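Local atomic coordinates of zinc finger (CCCH type) motif-containing protein (Toxoplasma gondii, PDB entry 7NG2), a protein that probably reads N6-methyladenosine marks in mRNA through this YTH domain, coupling that recognition to cleavage and polyadenylation of the transcript. Residues K14-I19 with H55-F60; N48-T53 with M75-P80; P80-G85 with N97-W102. One frame throughout, in Å; residues are numbered along the deposited sequence. Where two conformers were deposited one is given.

Overall arrangement
From the N terminus, 14-19 lays down an inner strand of the YTH-domain sheet, and contact 1 closes its long loop when the chain returns, after two helices, as the parallel strand 55-60. Just before that return comes 48-53, on helix 40-52; it meets 75-80 in contact 2, so contacts 1 and 2 cross along the chain, and they touch where Val56 and Arg15 pack on Ala49 and Thr53. Contact 3 follows in series, sharing Pro80 with contact 2, and closes the shorter loop between 80-85 and strand 98-109. Together they tie sheet, helix and loop, with Phe60 of contact 1 stacked on Trp102 of contact 3.

Contact 1 of 3, residues K14-I19 with H55-F60; sequences KRFFII and HVLLLF
Phe16 and Leu57 lie side by side on one face of a parallel strand pair, and Ile19 and Phe60 do the same on the other. Five backbone hydrogen bonds run between the strands, all made by Arg15, Phe17 and Ile19 on one side and by His55, Leu57 and Leu59 on the other; the straightest joins Leu57 N to Arg15 O (2.8 Å, 177° at the hydrogen). The ladder ends with Ile19 N bonded to Leu59 O.

The dense part is apolar. Phe16 meets Leu57 obliquely, CD2 standing 3.7 Å from Leu57 CB and CE2 3.8 Å from Leu57 CD2, while Leu59 CD1 sits at the ring edge near its plane. Ile19 CG2, anti to its backbone nitrogen and hence on the carbonyl side, reaches Phe60 CD2 at 3.7 Å; the other branch, CG1, rests 3.9 Å from Leu58 CB. Phe17 CD1 meets Val56 CG1 at 3.9 Å, the two side chains crossing obliquely.

The N-terminal end is looser. Lys14 starts beside Leu57, its CB 4.1 Å from Leu57 CD2, then leads off so that NZ bonds the carbonyls of Ser9 and Ser12. Arg15 likewise leaves the pair, forming a salt bridge to Glu134.

Within the mixed sheet of the YTH fold, helix 137-149 packs on the Phe16 and Leu59 face and helix 40-52 on the Phe17 and Val56 face, while strand 134-135 flanks 14-19 and strand 67-74 flanks 55-60.

Contact 2 of 3, residues N48-T53 with M75-P80; sequences NAFTST and MSLPDP
Phe50 reaches from helix 40-52 onto the backbone of Met75, Ser76 and Leu77. Starting at CB, which points toward the loop, the side chain extends with CG anti to the backbone nitrogen (chi1 178°), and this carries the whole ring out from the helix to lie along the loop. CD2 touches the leucine branch, 3.8 Å from Leu77 CD2. Next round the ring, CE2 comes to 4.0 Å from Leu77 N. At the tip, CZ is 3.5 Å from Met75 O, which approaches obliquely, and CE1, across the ring, lies 3.6 Å from Ser76 N. One face of the ring is covered by the Ser76-Leu77 peptide group: Ser76 C stands 4.0 Å above the plane over its centre, with Leu77 N displaced toward the rim.

In the YTH fold this joins helix 40-52 to the connection that leaves strand 67-74 and leads, by a long loop, to strand 98-109. Leu77, more exposed, also lays its CD2 4.0 Å from Thr51 CG2 in one of the two Thr51 conformers, the two side chains meeting at about a right angle, and it touches Ser47 one turn back on the helix.

Hydrogen bonds also hold each side locally. Ser76 OG donates to Leu77 O at 2.9 Å, from above the carbonyl plane, and also takes the N-H of Arg99 on the neighbouring strand. On the helix side, Ser52 OG bonds Asn48 O at 2.7 Å, while Ala49 O accepts both Thr53 OG1 and Ser52 N.

Contact 3 of 3, residues P80-G85 with N97-W102; sequences PQLFPG and NFRVMW
The flat side-chain amide of Asn97 turns its nitrogen edge to the carbonyls of Leu82 and Phe83, while the peptide group joining Phe98 to Arg99 takes a methyl of Leu82 on one face. That methyl, CD2, sits almost directly above the peptide, 3.3 Å from Phe98 C and 3.4 Å from Arg99 N, which is tight packing. At the amide edge, Asn97 ND2 donates to Leu82 O at 2.9 Å; the bond is fairly straight (164° at the hydrogen), and the acceptor lies only 8° out of the amide plane. Phe83 O is nearly as close to ND2, at 3.0 Å, but stands beyond the nitrogen in line with the CG-ND2 bond, so neither N-H points at it well and it makes no hydrogen bond. At the oxygen end of the amide, Asn97 OD1 accepts from Gln91 NE2 and, weakly, from Trp87 NE1, which should fix the rotation of the group.

Leu82 and Phe83 lie within the loop between strands 67-74 and 98-109, and Asn97 at its end. In relatives, the loop between these strands supplies an aromatic residue of the cage for the methylated base, and the same is probable here. Asn97 joins Leu82 and Gln91, and weakly Trp87, across this loop.

Leu82 reaches the strand because its CG lies opposite the main-chain nitrogen (chi1 -180°), sending CD2 over the Phe98-Arg99 peptide and CD1 toward the Arg99 side chain. Here CD2 is 3.6 Å from Arg99 CG, the two side chains meeting at about a right angle, and CD1 follows at 4.0 Å from the same Arg99 CG. Beside the amide, a water accepts from Asn97 N at 2.9 Å and donates weakly to Leu82 O. Leu82 also touches Val35 of strand 35-36, and the Phe83 ring meets that of His33.

Contact 1 of 3, residues K14-I19 with H55-F60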
loop_
_atom_site.group_PDB
_atom_site.type_symbol
_atom_site.label_atom_id
_atom_site.label_comp_id
_atom_site.label_asym_id
_atom_site.label_seq_id
_atom_site.Cartn_x
_atom_site.Cartn_y
_atom_site.Cartn_z
ATOM N N LYS A 14 8.004 -1.041 -11.533
ATOM C CA LYS A 14 7.080 -0.797 -10.437
ATOM C C LYS A 14 6.048 -1.906 -10.373
ATOM O O LYS A 14 5.646 -2.455 -11.399
ATOM C CB LYS A 14 6.375 0.550 -10.616
ATOM C CG LYS A 14 7.343 1.712 -10.821
ATOM C CD LYS A 14 6.647 2.980 -11.247
ATOM C CE LYS A 14 7.664 4.052 -11.588
ATOM N NZ LYS A 14 8.260 3.880 -12.921
ATOM N N ARG A 15 5.633 -2.232 -9.150
ATOM C CA ARG A 15 4.449 -3.042 -8.916
ATOM C C ARG A 15 3.618 -2.346 -7.856
ATOM O O ARG A 15 4.153 -1.661 -6.985
ATOM C CB ARG A 15 4.802 -4.480 -8.506
ATOM C CG ARG A 15 5.441 -5.268 -9.656
ATOM C CD ARG A 15 5.884 -6.659 -9.258
ATOM N NE ARG A 15 4.741 -7.527 -9.025
ATOM C CZ ARG A 15 4.850 -8.808 -8.711
ATOM N NH1 ARG A 15 6.052 -9.353 -8.595
ATOM N NH2 ARG A 15 3.763 -9.535 -8.524
ATOM N N PHE A 16 2.301 -2.524 -7.936
ATOM C CA PHE A 16 1.337 -1.751 -7.154
ATOM C C PHE A 16 0.345 -2.699 -6.494
ATOM O O PHE A 16 -0.311 -3.491 -7.185
ATOM C CB PHE A 16 0.551 -0.807 -8.071
ATOM C CG PHE A 16 1.393 0.169 -8.848
ATOM C CD1 PHE A 16 1.957 -0.188 -10.065
ATOM C CD2 PHE A 16 1.596 1.451 -8.374
ATOM C CE1 PHE A 16 2.709 0.723 -10.791
ATOM C CE2 PHE A 16 2.350 2.368 -9.100
ATOM C CZ PHE A 16 2.914 1.988 -10.307
ATOM N N PHE A 17 0.222 -2.614 -5.176
ATOM C CA PHE A 17 -0.655 -3.510 -4.428
ATOM C C PHE A 17 -1.583 -2.687 -3.553
ATOM O O PHE A 17 -1.158 -1.714 -2.931
ATOM C CB PHE A 17 0.150 -4.455 -3.525
ATOM C CG PHE A 17 1.053 -5.371 -4.284
ATOM C CD1 PHE A 17 2.346 -4.980 -4.612
ATOM C CD2 PHE A 17 0.614 -6.622 -4.690
ATOM C CE1 PHE A 17 3.192 -5.818 -5.321
ATOM C CE2 PHE A 17 1.459 -7.466 -5.405
ATOM C CZ PHE A 17 2.752 -7.059 -5.719
ATOM N N ILE A 18 -2.856 -3.080 -3.507
ATOM C CA ILE A 18 -3.833 -2.470 -2.604
ATOM C C ILE A 18 -3.722 -3.135 -1.234
ATOM O O ILE A 18 -3.659 -4.364 -1.125
ATOM C CB ILE A 18 -5.251 -2.561 -3.197
ATOM C CG1 ILE A 18 -5.280 -1.742 -4.501
ATOM C CG2 ILE A 18 -6.307 -2.057 -2.203
ATOM C CD1 ILE A 18 -6.521 -1.851 -5.333
ATOM N N ILE A 19 -3.658 -2.317 -0.190
ATOM C CA ILE A 19 -3.586 -2.769 1.194
ATOM C C ILE A 19 -4.875 -2.348 1.878
ATOM O O ILE A 19 -5.256 -1.177 1.819
ATOM C CB ILE A 19 -2.388 -2.121 1.904
ATOM C CG1 ILE A 19 -1.069 -2.606 1.301
ATOM C CG2 ILE A 19 -2.463 -2.364 3.412
ATOM C CD1 ILE A 19 -0.803 -4.066 1.554
ATOM N N HIS A 55 10.586 -0.527 -7.464
ATOM C CA HIS A 55 9.686 0.070 -6.475
ATOM C C HIS A 55 8.442 -0.777 -6.304
ATOM O O HIS A 55 7.763 -1.083 -7.289
ATOM C CB HIS A 55 9.218 1.460 -6.906
ATOM C CG HIS A 55 10.327 2.424 -7.154
ATOM N ND1 HIS A 55 11.131 2.900 -6.144
ATOM C CD2 HIS A 55 10.757 3.014 -8.293
ATOM C CE1 HIS A 55 12.019 3.735 -6.652
ATOM N NE2 HIS A 55 11.809 3.826 -7.955
ATOM N N VAL A 56 8.134 -1.122 -5.055
ATOM C CA VAL A 56 6.863 -1.745 -4.704
ATOM C C VAL A 56 6.014 -0.708 -3.986
ATOM O O VAL A 56 6.377 -0.236 -2.900
ATOM C CB VAL A 56 7.074 -3.001 -3.844
ATOM C CG1 VAL A 56 5.745 -3.532 -3.349
ATOM C CG2 VAL A 56 7.823 -4.058 -4.642
ATOM N N LEU A 57 4.883 -0.348 -4.595
ATOM C CA LEU A 57 3.979 0.662 -4.066
ATOM C C LEU A 57 2.778 0.002 -3.406
ATOM O O LEU A 57 2.229 -0.978 -3.926
ATOM C CB LEU A 57 3.497 1.603 -5.173
ATOM C CG LEU A 57 4.514 2.572 -5.788
ATOM C CD1 LEU A 57 5.341 3.278 -4.721
ATOM C CD2 LEU A 57 5.413 1.906 -6.815
ATOM N N LEU A 58 2.427 0.521 -2.234
ATOM C CA LEU A 58 1.317 0.034 -1.426
ATOM C C LEU A 58 0.284 1.145 -1.349
ATOM O O LEU A 58 0.589 2.247 -0.894
ATOM C CB LEU A 58 1.813 -0.334 -0.032
ATOM C CG LEU A 58 3.009 -1.287 -0.033
ATOM C CD1 LEU A 58 3.474 -1.459 1.387
ATOM C CD2 LEU A 58 2.682 -2.641 -0.648
ATOM N N LEU A 59 -0.935 0.851 -1.791
ATOM C CA LEU A 59 -2.012 1.835 -1.893
ATOM C C LEU A 59 -3.004 1.509 -0.785
ATOM O O LEU A 59 -3.670 0.468 -0.834
ATOM C CB LEU A 59 -2.676 1.742 -3.268
ATOM C CG LEU A 59 -1.894 2.341 -4.457
ATOM C CD1 LEU A 59 -0.512 1.711 -4.698
ATOM C CD2 LEU A 59 -2.738 2.281 -5.733
ATOM N N PHE A 60 -3.084 2.381 0.217
ATOM C CA PHE A 60 -3.781 2.057 1.459
ATOM C C PHE A 60 -5.250 2.448 1.398
ATOM O O PHE A 60 -5.583 3.583 1.041
ATOM C CB PHE A 60 -3.115 2.774 2.623
ATOM C CG PHE A 60 -1.800 2.170 3.030
ATOM C CD1 PHE A 60 -0.617 2.573 2.427
ATOM C CD2 PHE A 60 -1.744 1.190 4.014
ATOM C CE1 PHE A 60 0.602 2.030 2.804
ATOM C CE2 PHE A 60 -0.525 0.637 4.389
ATOM C CZ PHE A 60 0.643 1.056 3.776
#

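Contact 2 of 3, residues N48-T53 with M75-P80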
loop_
_atom_site.group_PDB
_atom_site.type_symbol
_atom_site.label_atom_id
_atom_site.label_comp_id
_atom_site.label_asym_id
_atom_site.label_seq_id
_atom_site.Cartn_x
_atom_site.Cartn_y
_atom_site.Cartn_z
ATOM N N ASN A 48 8.633 -11.262 -2.635
ATOM C CA ASN A 48 9.126 -11.593 -3.968
ATOM C C ASN A 48 9.075 -10.395 -4.900
ATOM O O ASN A 48 9.945 -10.250 -5.761
ATOM C CB ASN A 48 8.366 -12.793 -4.535
ATOM C CG ASN A 48 8.711 -14.070 -3.810
ATOM O OD1 ASN A 48 9.712 -14.125 -3.108
ATOM N ND2 ASN A 48 7.893 -15.096 -3.972
ATOM N N ALA A 49 8.080 -9.526 -4.728
ATOM C CA ALA A 49 8.044 -8.284 -5.491
ATOM C C ALA A 49 9.172 -7.345 -5.070
ATOM O O ALA A 49 9.819 -6.721 -5.916
ATOM C CB ALA A 49 6.677 -7.617 -5.322
ATOM N N PHE A 50 9.428 -7.245 -3.764
ATOM C CA PHE A 50 10.422 -6.302 -3.250
ATOM C C PHE A 50 11.817 -6.593 -3.791
ATOM O O PHE A 50 12.565 -5.670 -4.134
ATOM C CB PHE A 50 10.447 -6.336 -1.718
ATOM C CG PHE A 50 11.483 -5.427 -1.112
ATOM C CD1 PHE A 50 11.265 -4.063 -1.022
ATOM C CD2 PHE A 50 12.695 -5.933 -0.669
ATOM C CE1 PHE A 50 12.223 -3.226 -0.478
ATOM C CE2 PHE A 50 13.657 -5.101 -0.130
ATOM C CZ PHE A 50 13.429 -3.753 -0.031
ATOM N N THR A 51 12.192 -7.866 -3.862
ATOM C CA THR A 51 13.533 -8.200 -4.314
ATOM C C THR A 51 13.703 -8.068 -5.820
ATOM O O THR A 51 14.835 -7.959 -6.291
ATOM C CB THR A 51 13.896 -9.622 -3.867
ATOM O OG1 THR A 51 13.025 -10.573 -4.495
ATOM C CG2 THR A 51 13.800 -9.768 -2.344
ATOM N N SER A 52 12.613 -8.064 -6.580
ATOM C CA SER A 52 12.676 -8.164 -8.032
ATOM C C SER A 52 12.067 -6.973 -8.757
ATOM O O SER A 52 11.880 -7.043 -9.970
ATOM C CB SER A 52 11.980 -9.444 -8.493
ATOM O OG SER A 52 10.592 -9.376 -8.197
ATOM N N THR A 53 11.743 -5.900 -8.054
ATOM C CA THR A 53 11.145 -4.721 -8.656
ATOM C C THR A 53 11.860 -3.507 -8.098
ATOM O O THR A 53 12.245 -3.499 -6.923
ATOM C CB THR A 53 9.652 -4.630 -8.291
ATOM O OG1 THR A 53 9.035 -5.910 -8.445
ATOM C CG2 THR A 53 8.941 -3.632 -9.169
ATOM N N MET A 75 9.943 -0.635 1.917
ATOM C CA MET A 75 11.351 -0.288 2.067
ATOM C C MET A 75 12.224 -1.441 2.529
ATOM O O MET A 75 13.453 -1.333 2.450
ATOM C CB MET A 75 11.507 0.858 3.072
ATOM C CG MET A 75 10.735 2.126 2.718
ATOM S SD MET A 75 11.187 2.853 1.130
ATOM C CE MET A 75 12.867 3.375 1.458
ATOM N N SER A 76 11.636 -2.523 3.021
ATOM C CA SER A 76 12.421 -3.640 3.513
ATOM C C SER A 76 11.601 -4.907 3.384
ATOM O O SER A 76 10.380 -4.865 3.226
ATOM C CB SER A 76 12.829 -3.439 4.984
ATOM O OG SER A 76 11.765 -3.776 5.876
ATOM N N LEU A 77 12.291 -6.041 3.490
ATOM C CA LEU A 77 11.633 -7.318 3.647
ATOM C C LEU A 77 11.030 -7.407 5.047
ATOM O O LEU A 77 11.442 -6.688 5.961
ATOM C CB LEU A 77 12.654 -8.443 3.481
ATOM C CG LEU A 77 13.115 -8.701 2.041
ATOM C CD1 LEU A 77 14.256 -9.727 2.000
ATOM C CD2 LEU A 77 11.950 -9.143 1.156
ATOM N N PRO A 78 10.047 -8.283 5.237
ATOM C CA PRO A 78 9.586 -8.594 6.597
ATOM C C PRO A 78 10.766 -8.925 7.503
ATOM O O PRO A 78 11.669 -9.674 7.127
ATOM C CB PRO A 78 8.662 -9.796 6.382
ATOM C CG PRO A 78 8.163 -9.621 4.961
ATOM C CD PRO A 78 9.330 -9.057 4.212
ATOM N N ASP A 79 10.767 -8.319 8.693
ATOM C CA ASP A 79 11.926 -8.245 9.577
ATOM C C ASP A 79 11.467 -8.490 11.009
ATOM O O ASP A 79 10.788 -7.638 11.595
ATOM C CB ASP A 79 12.546 -6.849 9.441
ATOM C CG ASP A 79 13.773 -6.639 10.320
ATOM O OD1 ASP A 79 14.144 -7.550 11.083
ATOM O OD2 ASP A 79 14.374 -5.543 10.236
ATOM N N PRO A 80 11.826 -9.627 11.610
ATOM C CA PRO A 80 11.352 -9.919 12.973
ATOM C C PRO A 80 11.797 -8.913 14.023
ATOM O O PRO A 80 11.190 -8.863 15.098
ATOM C CB PRO A 80 11.922 -11.316 13.252
ATOM C CG PRO A 80 12.146 -11.913 11.905
ATOM C CD PRO A 80 12.549 -10.767 11.021
#

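Contact 3 of 3, residues P80-G85 with N97-W102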
loop_
_atom_site.group_PDB
_atom_site.type_symbol
_atom_site.label_atom_id
_atom_site.label_comp_id
_atom_site.label_asym_id
_atom_site.label_seq_id
_atom_site.Cartn_x
_atom_site.Cartn_y
_atom_site.Cartn_z
ATOM N N PRO A 80 11.826 -9.627 11.610
ATOM C CA PRO A 80 11.352 -9.919 12.973
ATOM C C PRO A 80 11.797 -8.913 14.023
ATOM O O PRO A 80 11.190 -8.863 15.098
ATOM C CB PRO A 80 11.922 -11.316 13.252
ATOM C CG PRO A 80 12.146 -11.913 11.905
ATOM C CD PRO A 80 12.549 -10.767 11.021
ATOM N N GLN A 81 12.820 -8.101 13.756
ATOM C CA GLN A 81 13.307 -7.135 14.735
ATOM C C GLN A 81 12.723 -5.742 14.550
ATOM O O GLN A 81 13.081 -4.830 15.297
ATOM C CB GLN A 81 14.839 -7.065 14.713
ATOM C CG GLN A 81 15.543 -8.413 14.857
ATOM C CD GLN A 81 14.937 -9.282 15.945
ATOM O OE1 GLN A 81 14.637 -8.813 17.044
ATOM N NE2 GLN A 81 14.745 -10.562 15.636
ATOM N N LEU A 82 11.838 -5.546 13.580
ATOM C CA LEU A 82 11.242 -4.234 13.362
ATOM C C LEU A 82 9.987 -4.108 14.218
ATOM O O LEU A 82 9.040 -4.888 14.057
ATOM C CB LEU A 82 10.904 -4.039 11.887
ATOM C CG LEU A 82 10.273 -2.696 11.524
ATOM C CD1 LEU A 82 11.256 -1.565 11.783
ATOM C CD2 LEU A 82 9.830 -2.712 10.079
ATOM N N PHE A 83 9.984 -3.120 15.121
ATOM C CA PHE A 83 8.887 -2.830 16.046
ATOM C C PHE A 83 8.172 -4.091 16.520
ATOM O O PHE A 83 6.963 -4.232 16.319
ATOM C CB PHE A 83 7.918 -1.803 15.451
ATOM C CG PHE A 83 8.535 -0.447 15.259
ATOM C CD1 PHE A 83 8.769 0.381 16.345
ATOM C CD2 PHE A 83 8.906 -0.013 13.998
ATOM C CE1 PHE A 83 9.352 1.629 16.172
ATOM C CE2 PHE A 83 9.488 1.229 13.821
ATOM C CZ PHE A 83 9.710 2.050 14.905
ATOM N N PRO A 84 8.865 -5.012 17.187
ATOM C CA PRO A 84 8.223 -6.286 17.539
ATOM C C PRO A 84 6.996 -6.065 18.414
ATOM O O PRO A 84 7.044 -5.336 19.406
ATOM C CB PRO A 84 9.326 -7.040 18.292
ATOM C CG PRO A 84 10.600 -6.428 17.819
ATOM C CD PRO A 84 10.287 -4.985 17.561
ATOM N N GLY A 85 5.882 -6.683 18.016
ATOM C CA GLY A 85 4.649 -6.655 18.783
ATOM C C GLY A 85 3.825 -5.393 18.677
ATOM O O GLY A 85 2.837 -5.259 19.406
ATOM N N ASN A 97 6.868 -7.645 10.544
ATOM C CA ASN A 97 6.752 -6.248 10.153
ATOM C C ASN A 97 7.805 -5.882 9.117
ATOM O O ASN A 97 8.936 -6.369 9.143
ATOM C CB ASN A 97 6.948 -5.346 11.372
ATOM C CG ASN A 97 5.863 -5.529 12.406
ATOM O OD1 ASN A 97 4.737 -5.877 12.084
ATOM N ND2 ASN A 97 6.199 -5.285 13.666
ATOM N N PHE A 98 7.431 -4.999 8.200
ATOM C CA PHE A 98 8.377 -4.460 7.239
ATOM C C PHE A 98 8.249 -2.943 7.190
ATOM O O PHE A 98 7.225 -2.370 7.572
ATOM C CB PHE A 98 8.220 -5.076 5.835
ATOM C CG PHE A 98 6.830 -4.966 5.253
ATOM C CD1 PHE A 98 6.477 -3.879 4.477
ATOM C CD2 PHE A 98 5.897 -5.974 5.453
ATOM C CE1 PHE A 98 5.216 -3.790 3.912
ATOM C CE2 PHE A 98 4.631 -5.890 4.897
ATOM C CZ PHE A 98 4.292 -4.791 4.123
ATOM N N ARG A 99 9.321 -2.296 6.744
ATOM C CA ARG A 99 9.349 -0.843 6.690
ATOM C C ARG A 99 8.576 -0.334 5.480
ATOM O O ARG A 99 8.640 -0.909 4.386
ATOM C CB ARG A 99 10.792 -0.341 6.637
ATOM C CG ARG A 99 11.477 -0.324 7.996
ATOM C CD ARG A 99 12.804 0.420 7.961
ATOM N NE ARG A 99 13.801 -0.271 7.151
ATOM C CZ ARG A 99 14.380 0.248 6.072
ATOM N NH1 ARG A 99 14.061 1.471 5.666
ATOM N NH2 ARG A 99 15.279 -0.458 5.400
ATOM N N VAL A 100 7.856 0.765 5.691
ATOM C CA VAL A 100 7.123 1.470 4.647
ATOM C C VAL A 100 7.464 2.947 4.755
ATOM O O VAL A 100 7.572 3.491 5.859
ATOM C CB VAL A 100 5.599 1.274 4.804
ATOM C CG1 VAL A 100 4.828 2.091 3.764
ATOM C CG2 VAL A 100 5.245 -0.188 4.694
ATOM N N MET A 101 7.640 3.595 3.608
ATOM C CA MET A 101 7.812 5.039 3.531
ATOM C C MET A 101 6.527 5.594 2.934
ATOM O O MET A 101 6.240 5.362 1.756
ATOM C CB MET A 101 9.016 5.372 2.651
ATOM C CG MET A 101 9.187 6.850 2.318
ATOM S SD MET A 101 10.608 7.195 1.247
ATOM C CE MET A 101 11.977 6.792 2.329
ATOM N N TRP A 102 5.744 6.306 3.740
ATOM C CA TRP A 102 4.549 6.933 3.200
ATOM C C TRP A 102 4.954 8.060 2.258
ATOM O O TRP A 102 5.815 8.882 2.585
ATOM C CB TRP A 102 3.644 7.432 4.327
ATOM C CG TRP A 102 2.793 6.331 4.902
ATOM C CD1 TRP A 102 3.200 5.325 5.741
ATOM C CD2 TRP A 102 1.396 6.116 4.669
ATOM N NE1 TRP A 102 2.142 4.502 6.036
ATOM C CE2 TRP A 102 1.022 4.965 5.396
ATOM C CE3 TRP A 102 0.424 6.783 3.915
ATOM C CZ2 TRP A 102 -0.281 4.476 5.401
ATOM C CZ3 TRP A 102 -0.871 6.295 3.926
ATOM C CH2 TRP A 102 -1.210 5.150 4.661
HETATM O O HOH W 1 8.147 -8.105 13.105
#